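Local coordinates for protein beta-N-acetylhexosaminidase (Streptomyces plicatus, PDB 1JAK) that removes terminal N-acetylhexosamine residues from beta-linked glycosides by hydrolysis, probably by the substrate-assisted mechanism of family 20 glycoside hydrolases, at residues H194-R202 with Y277-S285; S263-G271 with L287-F297. All coordinates share one frame; numbering follows the deposited sequence.

Contact 1: H194-R202 with Y277-S285; sequences HLSDDQGWR and YTGTKVGFS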
ATOM      1  N   HIS A 194      -3.184  -6.705  -7.082  1.00  7.21           N
ATOM      2  CA  HIS A 194      -4.351  -7.238  -7.788  1.00  6.67           C
ATOM      3  C   HIS A 194      -3.756  -7.921  -9.022  1.00  7.54           C
ATOM      4  O   HIS A 194      -3.575  -7.297 -10.071  1.00  7.73           O
ATOM      5  CB  HIS A 194      -5.279  -6.084  -8.187  1.00  7.74           C
ATOM      6  CG  HIS A 194      -6.637  -6.520  -8.643  1.00  6.04           C
ATOM      7  ND1 HIS A 194      -7.617  -6.938  -7.769  1.00  7.17           N
ATOM      8  CD2 HIS A 194      -7.181  -6.589  -9.880  1.00  7.10           C
ATOM      9  CE1 HIS A 194      -8.709  -7.244  -8.451  1.00  6.90           C
ATOM     10  NE2 HIS A 194      -8.468  -7.041  -9.734  1.00  6.29           N
ATOM     11  N   LEU A 195      -3.455  -9.211  -8.870  1.00  6.98           N
ATOM     12  CA  LEU A 195      -2.800 -10.016  -9.901  1.00  6.76           C
ATOM     13  C   LEU A 195      -3.630 -10.589 -11.041  1.00  7.50           C
ATOM     14  O   LEU A 195      -3.070 -11.115 -12.006  1.00  7.04           O
ATOM     15  CB  LEU A 195      -2.046 -11.164  -9.226  1.00  7.39           C
ATOM     16  CG  LEU A 195      -0.931 -10.773  -8.253  1.00  8.11           C
ATOM     17  CD1 LEU A 195      -0.443 -12.019  -7.528  1.00  7.79           C
ATOM     18  CD2 LEU A 195       0.220 -10.117  -9.013  1.00  8.55           C
ATOM     19  N   SER A 196      -4.949 -10.509 -10.942  1.00  6.13           N
ATOM     20  CA  SER A 196      -5.783 -11.043 -12.009  1.00  6.40           C
ATOM     21  C   SER A 196      -7.106 -10.314 -12.110  1.00  6.49           C
ATOM     22  O   SER A 196      -7.645  -9.832 -11.117  1.00  6.54           O
ATOM     23  CB  SER A 196      -6.046 -12.541 -11.789  1.00  8.14           C
ATOM     24  OG  SER A 196      -6.896 -12.762 -10.672  1.00  7.60           O
ATOM     25  N   ASP A 197      -7.617 -10.217 -13.331  1.00  6.70           N
ATOM     26  CA  ASP A 197      -8.899  -9.580 -13.562  1.00  6.55           C
ATOM     27  C   ASP A 197      -9.350  -9.944 -14.966  1.00  6.96           C
ATOM     28  O   ASP A 197      -8.870 -10.927 -15.538  1.00  7.69           O
ATOM     29  CB  ASP A 197      -8.795  -8.060 -13.383  1.00  6.73           C
ATOM     30  CG  ASP A 197     -10.103  -7.449 -12.917  1.00  6.02           C
ATOM     31  OD1 ASP A 197     -11.045  -7.364 -13.732  1.00  6.77           O
ATOM     32  OD2 ASP A 197     -10.194  -7.074 -11.730  1.00  6.91           O
ATOM     33  N   ASP A 198     -10.261  -9.162 -15.530  1.00  6.71           N
ATOM     34  CA  ASP A 198     -10.768  -9.469 -16.855  1.00  7.39           C
ATOM     35  C   ASP A 198      -9.806  -9.196 -17.993  1.00  7.77           C
ATOM     36  O   ASP A 198      -9.819  -9.910 -19.000  1.00  9.28           O
ATOM     37  CB  ASP A 198     -12.075  -8.715 -17.088  1.00  6.47           C
ATOM     38  CG  ASP A 198     -13.146  -9.124 -16.103  1.00  7.48           C
ATOM     39  OD1 ASP A 198     -13.410 -10.340 -15.996  1.00  8.17           O
ATOM     40  OD2 ASP A 198     -13.713  -8.240 -15.431  1.00  8.44           O
ATOM     41  N   GLN A 199      -8.959  -8.183 -17.825  1.00  6.59           N
ATOM     42  CA  GLN A 199      -8.017  -7.804 -18.870  1.00  5.83           C
ATOM     43  C   GLN A 199      -6.639  -8.452 -18.784  1.00  6.97           C
ATOM     44  O   GLN A 199      -5.778  -8.202 -19.632  1.00  7.74           O
ATOM     45  CB  GLN A 199      -7.875  -6.280 -18.900  1.00  6.76           C
ATOM     46  CG  GLN A 199      -9.208  -5.552 -19.092  1.00  6.68           C
ATOM     47  CD  GLN A 199      -9.894  -5.204 -17.781  1.00  7.34           C
ATOM     48  OE1 GLN A 199      -9.676  -5.852 -16.755  1.00  7.37           O
ATOM     49  NE2 GLN A 199     -10.740  -4.181 -17.815  1.00  6.03           N
ATOM     50  N   GLY A 200      -6.421  -9.289 -17.774  1.00  6.69           N
ATOM     51  CA  GLY A 200      -5.127  -9.931 -17.664  1.00  8.10           C
ATOM     52  C   GLY A 200      -4.909 -10.815 -16.452  1.00  8.19           C
ATOM     53  O   GLY A 200      -5.478 -10.583 -15.385  1.00  8.94           O
ATOM     54  N   TRP A 201      -4.084 -11.841 -16.639  1.00  7.65           N
ATOM     55  CA  TRP A 201      -3.716 -12.777 -15.580  1.00  6.40           C
ATOM     56  C   TRP A 201      -2.215 -12.533 -15.463  1.00  6.94           C
ATOM     57  O   TRP A 201      -1.475 -12.779 -16.413  1.00  7.56           O
ATOM     58  CB  TRP A 201      -4.004 -14.216 -16.011  1.00  6.88           C
ATOM     59  CG  TRP A 201      -3.677 -15.179 -14.932  1.00  7.32           C
ATOM     60  CD1 TRP A 201      -2.441 -15.669 -14.615  1.00  8.00           C
ATOM     61  CD2 TRP A 201      -4.582 -15.703 -13.958  1.00  7.89           C
ATOM     62  NE1 TRP A 201      -2.522 -16.465 -13.496  1.00  7.79           N
ATOM     63  CE2 TRP A 201      -3.826 -16.503 -13.073  1.00  7.28           C
ATOM     64  CE3 TRP A 201      -5.964 -15.573 -13.745  1.00  8.14           C
ATOM     65  CZ2 TRP A 201      -4.405 -17.172 -11.989  1.00  8.35           C
ATOM     66  CZ3 TRP A 201      -6.541 -16.237 -12.668  1.00  8.98           C
ATOM     67  CH2 TRP A 201      -5.759 -17.028 -11.802  1.00  8.85           C
ATOM     68  N   ARG A 202      -1.765 -12.072 -14.298  1.00  5.71           N
ATOM     69  CA  ARG A 202      -0.368 -11.687 -14.145  1.00  6.32           C
ATOM     70  C   ARG A 202       0.614 -12.541 -13.351  1.00  6.03           C
ATOM     71  O   ARG A 202       1.693 -12.059 -13.007  1.00  7.29           O
ATOM     72  CB  ARG A 202      -0.320 -10.255 -13.604  1.00  6.25           C
ATOM     73  CG  ARG A 202      -1.238  -9.270 -14.332  1.00  6.97           C
ATOM     74  CD  ARG A 202      -0.917  -9.164 -15.823  1.00  6.78           C
ATOM     75  NE  ARG A 202      -1.729  -8.132 -16.468  1.00  6.78           N
ATOM     76  CZ  ARG A 202      -1.954  -8.062 -17.777  1.00  7.05           C
ATOM     77  NH1 ARG A 202      -1.424  -8.965 -18.593  1.00  6.44           N
ATOM     78  NH2 ARG A 202      -2.727  -7.100 -18.268  1.00  7.17           N
ATOM     79  N   TYR A 277     -10.287  -9.734 -23.033  1.00  8.35           N
ATOM     80  CA  TYR A 277     -10.992  -8.467 -22.840  1.00  8.66           C
ATOM     81  C   TYR A 277     -10.064  -7.261 -22.726  1.00  8.56           C
ATOM     82  O   TYR A 277      -9.111  -7.270 -21.945  1.00  9.10           O
ATOM     83  CB  TYR A 277     -11.873  -8.557 -21.590  1.00  7.83           C
ATOM     84  CG  TYR A 277     -12.769  -7.359 -21.384  1.00  9.06           C
ATOM     85  CD1 TYR A 277     -13.774  -7.050 -22.302  1.00  8.46           C
ATOM     86  CD2 TYR A 277     -12.611  -6.532 -20.275  1.00  8.48           C
ATOM     87  CE1 TYR A 277     -14.600  -5.947 -22.119  1.00  6.99           C
ATOM     88  CE2 TYR A 277     -13.433  -5.424 -20.080  1.00  7.36           C
ATOM     89  CZ  TYR A 277     -14.425  -5.139 -21.008  1.00  7.89           C
ATOM     90  OH  TYR A 277     -15.233  -4.038 -20.830  1.00  7.14           O
ATOM     91  N   THR A 278     -10.354  -6.216 -23.499  1.00  9.01           N
ATOM     92  CA  THR A 278      -9.533  -5.010 -23.482  1.00  9.17           C
ATOM     93  C   THR A 278     -10.335  -3.749 -23.153  1.00  8.76           C
ATOM     94  O   THR A 278      -9.820  -2.635 -23.257  1.00  9.34           O
ATOM     95  CB  THR A 278      -8.821  -4.811 -24.837  1.00  9.64           C
ATOM     96  OG1 THR A 278      -9.798  -4.713 -25.881  1.00 10.84           O
ATOM     97  CG2 THR A 278      -7.887  -5.988 -25.122  1.00 10.68           C
ATOM     98  N   GLY A 279     -11.591  -3.932 -22.751  1.00  8.53           N
ATOM     99  CA  GLY A 279     -12.433  -2.799 -22.399  1.00  8.12           C
ATOM    100  C   GLY A 279     -12.214  -2.349 -20.967  1.00  9.05           C
ATOM    101  O   GLY A 279     -11.256  -2.778 -20.317  1.00  8.86           O
ATOM    102  N   THR A 280     -13.109  -1.501 -20.464  1.00  7.85           N
ATOM    103  CA  THR A 280     -12.984  -0.983 -19.104  1.00  7.72           C
ATOM    104  C   THR A 280     -14.231  -1.156 -18.236  1.00  8.70           C
ATOM    105  O   THR A 280     -14.411  -0.446 -17.242  1.00 10.38           O
ATOM    106  CB  THR A 280     -12.597   0.512 -19.126  1.00  9.55           C
ATOM    107  OG1 THR A 280     -13.511   1.233 -19.964  1.00  9.63           O
ATOM    108  CG2 THR A 280     -11.176   0.686 -19.658  1.00 10.35           C
ATOM    109  N   LYS A 281     -15.096  -2.093 -18.605  1.00  7.37           N
ATOM    110  CA  LYS A 281     -16.299  -2.345 -17.823  1.00  7.05           C
ATOM    111  C   LYS A 281     -16.012  -3.437 -16.793  1.00  7.45           C
ATOM    112  O   LYS A 281     -14.948  -4.058 -16.823  1.00  8.27           O
ATOM    113  CB  LYS A 281     -17.451  -2.774 -18.737  1.00  9.10           C
ATOM    114  CG  LYS A 281     -18.010  -1.639 -19.588  1.00  9.61           C
ATOM    115  CD  LYS A 281     -19.117  -2.125 -20.523  1.00 10.40           C
ATOM    116  CE  LYS A 281     -20.219  -2.865 -19.768  1.00 10.97           C
ATOM    117  NZ  LYS A 281     -20.869  -2.007 -18.733  1.00  9.83           N
ATOM    118  N   VAL A 282     -16.960  -3.653 -15.882  1.00  6.83           N
ATOM    119  CA  VAL A 282     -16.820  -4.673 -14.844  1.00  5.65           C
ATOM    120  C   VAL A 282     -18.138  -5.403 -14.587  1.00  6.70           C
ATOM    121  O   VAL A 282     -19.209  -4.907 -14.938  1.00  8.13           O
ATOM    122  CB  VAL A 282     -16.381  -4.062 -13.481  1.00  5.47           C
ATOM    123  CG1 VAL A 282     -15.116  -3.237 -13.651  1.00  7.54           C
ATOM    124  CG2 VAL A 282     -17.511  -3.215 -12.890  1.00  7.81           C
ATOM    125  N   GLY A 283     -18.038  -6.589 -13.985  1.00  6.47           N
ATOM    126  CA  GLY A 283     -19.213  -7.360 -13.603  1.00  8.09           C
ATOM    127  C   GLY A 283     -19.819  -8.377 -14.548  1.00  9.03           C
ATOM    128  O   GLY A 283     -20.790  -9.042 -14.187  1.00 10.69           O
ATOM    129  N   PHE A 284     -19.237  -8.527 -15.732  1.00  8.52           N
ATOM    130  CA  PHE A 284     -19.768  -9.426 -16.753  1.00  9.69           C
ATOM    131  C   PHE A 284     -19.210 -10.845 -16.786  1.00  9.34           C
ATOM    132  O   PHE A 284     -19.751 -11.703 -17.482  1.00 10.13           O
ATOM    133  CB  PHE A 284     -19.550  -8.786 -18.122  1.00  8.79           C
ATOM    134  CG  PHE A 284     -18.104  -8.524 -18.435  1.00  9.06           C
ATOM    135  CD1 PHE A 284     -17.297  -9.532 -18.949  1.00  9.45           C
ATOM    136  CD2 PHE A 284     -17.540  -7.275 -18.180  1.00  8.91           C
ATOM    137  CE1 PHE A 284     -15.946  -9.302 -19.206  1.00  9.58           C
ATOM    138  CE2 PHE A 284     -16.191  -7.034 -18.432  1.00  9.03           C
ATOM    139  CZ  PHE A 284     -15.393  -8.049 -18.945  1.00  9.46           C
ATOM    140  N   SER A 285     -18.134 -11.097 -16.051  1.00  9.22           N
ATOM    141  CA  SER A 285     -17.514 -12.417 -16.055  1.00  8.08           C
ATOM    142  C   SER A 285     -17.809 -13.247 -14.813  1.00  7.91           C
ATOM    143  O   SER A 285     -18.054 -12.709 -13.735  1.00  7.94           O
ATOM    144  CB  SER A 285     -16.000 -12.266 -16.197  1.00  7.94           C
ATOM    145  OG  SER A 285     -15.499 -11.463 -15.144  1.00  8.97           O
TER
HETATM  146  O   HOH W   1     -13.047  -5.538 -15.133  1.00  7.31           O
HETATM  147  O   HOH W   2     -15.823  -8.156 -13.856  1.00 11.27           O
HETATM  148  O   HOH W   3      -8.544 -10.995 -21.121  1.00 16.01           O
HETATM  149  O   HOH W   4     -12.300  -2.587 -15.973  1.00  8.42           O

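Contact 2: S263-G271 with L287-F297; sequences SYAELNCDG and LCVDKDVTYDF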
ATOM      1  N   SER A 263      -8.633 -18.183 -21.320  1.00  9.47           N
ATOM      2  CA  SER A 263      -7.506 -19.093 -21.488  1.00  9.95           C
ATOM      3  C   SER A 263      -7.897 -20.569 -21.515  1.00 10.39           C
ATOM      4  O   SER A 263      -7.205 -21.383 -22.131  1.00 10.73           O
ATOM      5  CB  SER A 263      -6.486 -18.856 -20.373  1.00  9.97           C
ATOM      6  OG  SER A 263      -6.013 -17.520 -20.392  1.00  8.43           O
ATOM      7  N   TYR A 264      -8.996 -20.910 -20.849  1.00 10.92           N
ATOM      8  CA  TYR A 264      -9.456 -22.293 -20.792  1.00 10.69           C
ATOM      9  C   TYR A 264     -10.960 -22.417 -20.995  1.00 10.82           C
ATOM     10  O   TYR A 264     -11.745 -22.148 -20.087  1.00  9.71           O
ATOM     11  CB  TYR A 264      -9.059 -22.928 -19.453  1.00 11.44           C
ATOM     12  CG  TYR A 264      -7.569 -23.159 -19.322  1.00 10.91           C
ATOM     13  CD1 TYR A 264      -6.726 -22.168 -18.822  1.00 11.72           C
ATOM     14  CD2 TYR A 264      -6.998 -24.355 -19.753  1.00 11.64           C
ATOM     15  CE1 TYR A 264      -5.342 -22.363 -18.762  1.00 11.04           C
ATOM     16  CE2 TYR A 264      -5.624 -24.559 -19.699  1.00 13.06           C
ATOM     17  CZ  TYR A 264      -4.802 -23.562 -19.204  1.00 12.07           C
ATOM     18  OH  TYR A 264      -3.442 -23.766 -19.167  1.00 12.04           O
ATOM     19  N   ALA A 265     -11.350 -22.840 -22.191  1.00 12.23           N
ATOM     20  CA  ALA A 265     -12.758 -22.994 -22.536  1.00 11.43           C
ATOM     21  C   ALA A 265     -13.552 -23.800 -21.508  1.00 11.24           C
ATOM     22  O   ALA A 265     -14.695 -23.467 -21.199  1.00 11.11           O
ATOM     23  CB  ALA A 265     -12.879 -23.646 -23.915  1.00 12.02           C
ATOM     24  N   GLU A 266     -12.942 -24.852 -20.971  1.00 12.16           N
ATOM     25  CA  GLU A 266     -13.612 -25.719 -20.001  1.00 13.66           C
ATOM     26  C   GLU A 266     -14.131 -25.039 -18.733  1.00 12.97           C
ATOM     27  O   GLU A 266     -15.064 -25.536 -18.095  1.00 13.22           O
ATOM     28  CB  GLU A 266     -12.683 -26.875 -19.618  1.00 16.30           C
ATOM     29  CG  GLU A 266     -11.397 -26.437 -18.949  1.00 20.96           C
ATOM     30  CD  GLU A 266     -10.352 -27.531 -18.927  1.00 25.08           C
ATOM     31  OE1 GLU A 266     -10.580 -28.566 -18.263  1.00 27.47           O
ATOM     32  OE2 GLU A 266      -9.301 -27.354 -19.581  1.00 25.39           O
ATOM     33  N   LEU A 267     -13.538 -23.908 -18.364  1.00 11.74           N
ATOM     34  CA  LEU A 267     -13.961 -23.196 -17.161  1.00 11.18           C
ATOM     35  C   LEU A 267     -15.267 -22.436 -17.357  1.00 10.85           C
ATOM     36  O   LEU A 267     -15.895 -22.006 -16.390  1.00 11.53           O
ATOM     37  CB  LEU A 267     -12.879 -22.202 -16.731  1.00  9.10           C
ATOM     38  CG  LEU A 267     -11.512 -22.773 -16.371  1.00 11.03           C
ATOM     39  CD1 LEU A 267     -10.552 -21.629 -16.074  1.00  9.73           C
ATOM     40  CD2 LEU A 267     -11.646 -23.695 -15.172  1.00 11.47           C
ATOM     41  N   ASN A 268     -15.671 -22.277 -18.610  1.00 10.76           N
ATOM     42  CA  ASN A 268     -16.881 -21.531 -18.937  1.00 10.77           C
ATOM     43  C   ASN A 268     -18.147 -22.368 -18.887  1.00 11.66           C
ATOM     44  O   ASN A 268     -18.157 -23.525 -19.297  1.00 12.42           O
ATOM     45  CB  ASN A 268     -16.712 -20.904 -20.317  1.00 10.82           C
ATOM     46  CG  ASN A 268     -15.544 -19.943 -20.366  1.00 10.10           C
ATOM     47  OD1 ASN A 268     -15.675 -18.777 -19.999  1.00 11.26           O
ATOM     48  ND2 ASN A 268     -14.385 -20.436 -20.796  1.00 11.04           N
ATOM     49  N   CYS A 269     -19.222 -21.771 -18.383  1.00 12.01           N
ATOM     50  CA  CYS A 269     -20.483 -22.486 -18.273  1.00 12.67           C
ATOM     51  C   CYS A 269     -20.952 -23.084 -19.600  1.00 13.55           C
ATOM     52  O   CYS A 269     -21.550 -24.159 -19.616  1.00 13.65           O
ATOM     53  CB  CYS A 269     -21.563 -21.569 -17.708  1.00 12.95           C
ATOM     54  SG  CYS A 269     -21.524 -21.295 -15.904  1.00 14.61           S
ATOM     55  N   ASP A 270     -20.689 -22.397 -20.708  1.00 12.23           N
ATOM     56  CA  ASP A 270     -21.096 -22.911 -22.013  1.00 12.04           C
ATOM     57  C   ASP A 270     -19.940 -23.607 -22.730  1.00 12.60           C
ATOM     58  O   ASP A 270     -20.043 -23.968 -23.904  1.00 11.82           O
ATOM     59  CB  ASP A 270     -21.680 -21.783 -22.879  1.00 12.37           C
ATOM     60  CG  ASP A 270     -20.677 -20.690 -23.183  1.00 15.19           C
ATOM     61  OD1 ASP A 270     -19.704 -20.535 -22.414  1.00 12.01           O
ATOM     62  OD2 ASP A 270     -20.874 -19.974 -24.188  1.00 13.35           O
ATOM     63  N   GLY A 271     -18.838 -23.801 -22.009  1.00 13.17           N
ATOM     64  CA  GLY A 271     -17.684 -24.483 -22.574  1.00 12.27           C
ATOM     65  C   GLY A 271     -16.971 -23.764 -23.701  1.00 12.32           C
ATOM     66  O   GLY A 271     -16.193 -24.373 -24.434  1.00 12.20           O
ATOM     67  N   LEU A 287     -16.871 -17.432 -13.029  1.00  9.47           N
ATOM     68  CA  LEU A 287     -16.416 -18.809 -13.113  1.00  9.60           C
ATOM     69  C   LEU A 287     -17.729 -19.580 -13.092  1.00 10.63           C
ATOM     70  O   LEU A 287     -18.749 -19.043 -12.647  1.00 10.19           O
ATOM     71  CB  LEU A 287     -15.586 -19.182 -11.885  1.00  9.55           C
ATOM     72  CG  LEU A 287     -14.253 -18.451 -11.724  1.00  9.56           C
ATOM     73  CD1 LEU A 287     -13.563 -18.921 -10.449  1.00 10.09           C
ATOM     74  CD2 LEU A 287     -13.382 -18.722 -12.939  1.00  9.18           C
ATOM     75  N   CYS A 288     -17.725 -20.820 -13.564  1.00  9.96           N
ATOM     76  CA  CYS A 288     -18.962 -21.587 -13.560  1.00 11.62           C
ATOM     77  C   CYS A 288     -19.082 -22.348 -12.242  1.00 11.90           C
ATOM     78  O   CYS A 288     -18.444 -23.380 -12.038  1.00 12.99           O
ATOM     79  CB  CYS A 288     -19.020 -22.544 -14.757  1.00 11.29           C
ATOM     80  SG  CYS A 288     -20.754 -22.995 -15.083  1.00 13.59           S
ATOM     81  N   VAL A 289     -19.904 -21.814 -11.343  1.00 12.15           N
ATOM     82  CA  VAL A 289     -20.096 -22.394 -10.021  1.00 12.78           C
ATOM     83  C   VAL A 289     -20.581 -23.840 -10.027  1.00 14.02           C
ATOM     84  O   VAL A 289     -20.233 -24.610  -9.133  1.00 14.39           O
ATOM     85  CB  VAL A 289     -21.073 -21.530  -9.182  1.00 13.78           C
ATOM     86  CG1 VAL A 289     -21.309 -22.162  -7.817  1.00 14.45           C
ATOM     87  CG2 VAL A 289     -20.496 -20.131  -9.006  1.00 14.01           C
ATOM     88  N   ASP A 290     -21.363 -24.213 -11.038  1.00 14.75           N
ATOM     89  CA  ASP A 290     -21.901 -25.571 -11.123  1.00 17.39           C
ATOM     90  C   ASP A 290     -21.000 -26.609 -11.789  1.00 16.93           C
ATOM     91  O   ASP A 290     -21.453 -27.717 -12.076  1.00 17.69           O
ATOM     92  CB  ASP A 290     -23.246 -25.565 -11.854  1.00 21.20           C
ATOM     93  CG  ASP A 290     -24.284 -24.715 -11.161  1.00 25.15           C
ATOM     94  OD1 ASP A 290     -24.408 -24.810  -9.921  1.00 28.50           O
ATOM     95  OD2 ASP A 290     -24.988 -23.955 -11.861  1.00 31.15           O
ATOM     96  N   LYS A 291     -19.740 -26.267 -12.043  1.00 16.05           N
ATOM     97  CA  LYS A 291     -18.820 -27.217 -12.670  1.00 15.95           C
ATOM     98  C   LYS A 291     -17.728 -27.661 -11.707  1.00 14.94           C
ATOM     99  O   LYS A 291     -17.152 -26.844 -10.995  1.00 14.59           O
ATOM    100  CB  LYS A 291     -18.168 -26.605 -13.910  1.00 16.62           C
ATOM    101  CG  LYS A 291     -19.078 -26.498 -15.117  1.00 20.27           C
ATOM    102  CD  LYS A 291     -18.298 -26.030 -16.335  1.00 22.70           C
ATOM    103  CE  LYS A 291     -19.149 -26.085 -17.589  1.00 27.59           C
ATOM    104  NZ  LYS A 291     -19.587 -27.478 -17.883  1.00 32.13           N
ATOM    105  N   ASP A 292     -17.439 -28.960 -11.690  1.00 15.14           N
ATOM    106  CA  ASP A 292     -16.405 -29.478 -10.803  1.00 15.11           C
ATOM    107  C   ASP A 292     -15.017 -28.942 -11.133  1.00 13.67           C
ATOM    108  O   ASP A 292     -14.233 -28.658 -10.231  1.00 14.15           O
ATOM    109  CB  ASP A 292     -16.359 -31.010 -10.846  1.00 17.12           C
ATOM    110  CG  ASP A 292     -17.507 -31.655 -10.093  1.00 20.71           C
ATOM    111  OD1 ASP A 292     -17.932 -31.099  -9.060  1.00 22.61           O
ATOM    112  OD2 ASP A 292     -17.968 -32.732 -10.527  1.00 24.01           O
ATOM    113  N   VAL A 293     -14.709 -28.811 -12.420  1.00 13.67           N
ATOM    114  CA  VAL A 293     -13.391 -28.332 -12.831  1.00 12.90           C
ATOM    115  C   VAL A 293     -13.056 -26.972 -12.221  1.00 12.82           C
ATOM    116  O   VAL A 293     -11.890 -26.654 -11.991  1.00 12.32           O
ATOM    117  CB  VAL A 293     -13.276 -28.238 -14.372  1.00 12.98           C
ATOM    118  CG1 VAL A 293     -14.187 -27.143 -14.902  1.00 14.22           C
ATOM    119  CG2 VAL A 293     -11.824 -27.982 -14.768  1.00 13.48           C
ATOM    120  N   THR A 294     -14.085 -26.181 -11.944  1.00 10.97           N
ATOM    121  CA  THR A 294     -13.898 -24.859 -11.359  1.00 11.48           C
ATOM    122  C   THR A 294     -13.113 -24.908 -10.053  1.00 11.93           C
ATOM    123  O   THR A 294     -12.229 -24.084  -9.811  1.00 11.26           O
ATOM    124  CB  THR A 294     -15.257 -24.192 -11.082  1.00 11.31           C
ATOM    125  OG1 THR A 294     -15.934 -23.975 -12.324  1.00 11.30           O
ATOM    126  CG2 THR A 294     -15.068 -22.856 -10.367  1.00 12.80           C
ATOM    127  N   TYR A 295     -13.439 -25.885  -9.215  1.00 11.64           N
ATOM    128  CA  TYR A 295     -12.790 -26.025  -7.921  1.00 13.01           C
ATOM    129  C   TYR A 295     -11.405 -26.653  -8.005  1.00 13.69           C
ATOM    130  O   TYR A 295     -10.564 -26.421  -7.135  1.00 14.18           O
ATOM    131  CB  TYR A 295     -13.732 -26.786  -6.991  1.00 14.05           C
ATOM    132  CG  TYR A 295     -15.059 -26.066  -6.920  1.00 13.33           C
ATOM    133  CD1 TYR A 295     -15.205 -24.914  -6.147  1.00 13.46           C
ATOM    134  CD2 TYR A 295     -16.124 -26.445  -7.739  1.00 13.82           C
ATOM    135  CE1 TYR A 295     -16.368 -24.149  -6.198  1.00 13.79           C
ATOM    136  CE2 TYR A 295     -17.291 -25.687  -7.800  1.00 12.20           C
ATOM    137  CZ  TYR A 295     -17.405 -24.539  -7.031  1.00 12.90           C
ATOM    138  OH  TYR A 295     -18.545 -23.769  -7.109  1.00 13.76           O
ATOM    139  N   ASP A 296     -11.155 -27.436  -9.049  1.00 13.39           N
ATOM    140  CA  ASP A 296      -9.830 -28.019  -9.231  1.00 14.11           C
ATOM    141  C   ASP A 296      -8.919 -26.857  -9.614  1.00 13.74           C
ATOM    142  O   ASP A 296      -7.794 -26.735  -9.126  1.00 13.83           O
ATOM    143  CB  ASP A 296      -9.830 -29.057 -10.356  1.00 16.28           C
ATOM    144  CG  ASP A 296     -10.586 -30.318  -9.989  1.00 18.83           C
ATOM    145  OD1 ASP A 296     -10.513 -30.735  -8.814  1.00 20.44           O
ATOM    146  OD2 ASP A 296     -11.239 -30.900 -10.879  1.00 21.27           O
ATOM    147  N   PHE A 297      -9.434 -26.002 -10.494  1.00 12.58           N
ATOM    148  CA  PHE A 297      -8.722 -24.820 -10.971  1.00 12.09           C
ATOM    149  C   PHE A 297      -8.374 -23.894  -9.803  1.00 12.04           C
ATOM    150  O   PHE A 297      -7.221 -23.488  -9.636  1.00 11.70           O
ATOM    151  CB  PHE A 297      -9.601 -24.073 -11.981  1.00 13.19           C
ATOM    152  CG  PHE A 297      -9.082 -22.714 -12.353  1.00 14.42           C
ATOM    153  CD1 PHE A 297      -7.996 -22.579 -13.208  1.00 16.17           C
ATOM    154  CD2 PHE A 297      -9.676 -21.567 -11.835  1.00 16.24           C
ATOM    155  CE1 PHE A 297      -7.505 -21.317 -13.544  1.00 16.64           C
ATOM    156  CE2 PHE A 297      -9.192 -20.301 -12.163  1.00 16.68           C
ATOM    157  CZ  PHE A 297      -8.105 -20.180 -13.019  1.00 14.49           C
TER
HETATM  158  O   HOH W   5     -16.481 -27.795 -18.869  1.00 39.26           O
HETATM  159  O   HOH W   6     -15.163 -21.915 -13.847  1.00 10.77           O
HETATM  160  O   HOH W   7     -20.237 -26.620 -20.409  1.00 34.96           O

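Contact 1: H194-R202 with Y277-S285
Asp198 and Ser285 make the shortest link between the two loops. Ser285 OG donates to Asp198 OD1 at 2.5 Å, reaching it on the syn side, 18° out of the carboxylate plane. The same oxygen also accepts from the backbone N of Asn258. Asp198 OD2 accepts from water 2 at 2.6 Å, and that water accepts from Gly283 N. Beside this polar grip, Phe284 CZ lies 3.8 Å from Asp198 CG.

Gln199 runs alongside Tyr277. Its chain bends at chi2 (91°) and sends the amide past the ring edge. There Gln199 NE2 donates to Gly279 O at 2.9 Å in a nearly straight bond (177°). Gln199 OE1 accepts from Arg168 NE; Arg168 itself lines the inhibitor pocket. Both ends of the amide are thus fixed, which sets its rotation.

The Tyr277 ring sits between Phe284 CZ on one face and Gly279 N on the other. Tyr277 OH accepts from Lys281 N at 3.0 Å, so the 277-285 loop is braced from within. The loop carries Val282, which touches the bound isofagomine inhibitor. Direct bonds and bridging waters therefore tie this pocket wall to the loop after strand 190-194.

Contact 2: S263-G271 with L287-F297
A disulfide joins the loop after helix 258-263 to the approach of helix 292-307, on the outer side of the catalytic barrel. Cys269 SG and Cys288 SG are 2.0 Å apart, with a chi3 of 101°. Cys288 SG stands anti to its own backbone N (chi1 -159°), which carries the sulfur across to the other loop. Cys288 also begins a type I turn that ends at Lys291. Cys288 O accepts from Lys291 N and from Thr294 OG1, on opposite faces of the carbonyl plane.

Water 6 bridges the two segments. It donates to Leu267 O at 2.6 Å and to Thr294 OG1, and accepts from Cys288 N. Lys291 lies over the 263-271 loop with its chain bent at the end. Its CE is 3.2 Å from Asn268 O, and its NZ donates to water 7, which is bound to Cys269 O.

The first turns of helix 292-307 pack on the 3-10 segment 265-267. Leu267 CD1 sits over the Phe297 ring, 3.9 Å from its centroid, in a CH-pi contact. The other methyl, Leu267 CD2, meets Phe297 CB at 3.8 Å. An alanine in place of Phe297 would probably leave Leu267 CD1 without its aromatic partner and open a gap beside Trp208, whose ring meets Phe297 edge-to-face. Nearer the start of the helix, Val293 CG1 lies 3.7 Å from Glu266 O, and Val293 CG2 approaches Glu266 OE1.

How the contacts relate
Both contacts are partly buried and belong to the catalytic domain, with centres about 17 Å apart. Contact 1 is nearer the centre of the chain and borders the inhibitor pocket. Contact 2 lies farther out; its disulfide runs from an exposed cysteine, Cys269, to a buried one, Cys288. Their segments alternate along the chain: 263-271, 277-285 and 287-297 follow one another from the end of helix 258-263 into helix 292-307, while 194-202 comes earlier, after strand 190-194. Contact 1 is mainly polar, joining two loops by side-chain bonds and water. Contact 2 adds a covalent bond and an apolar patch to its water bridges. They meet where Trp201 CH2 packs 4.1 Å from Phe297 CZ.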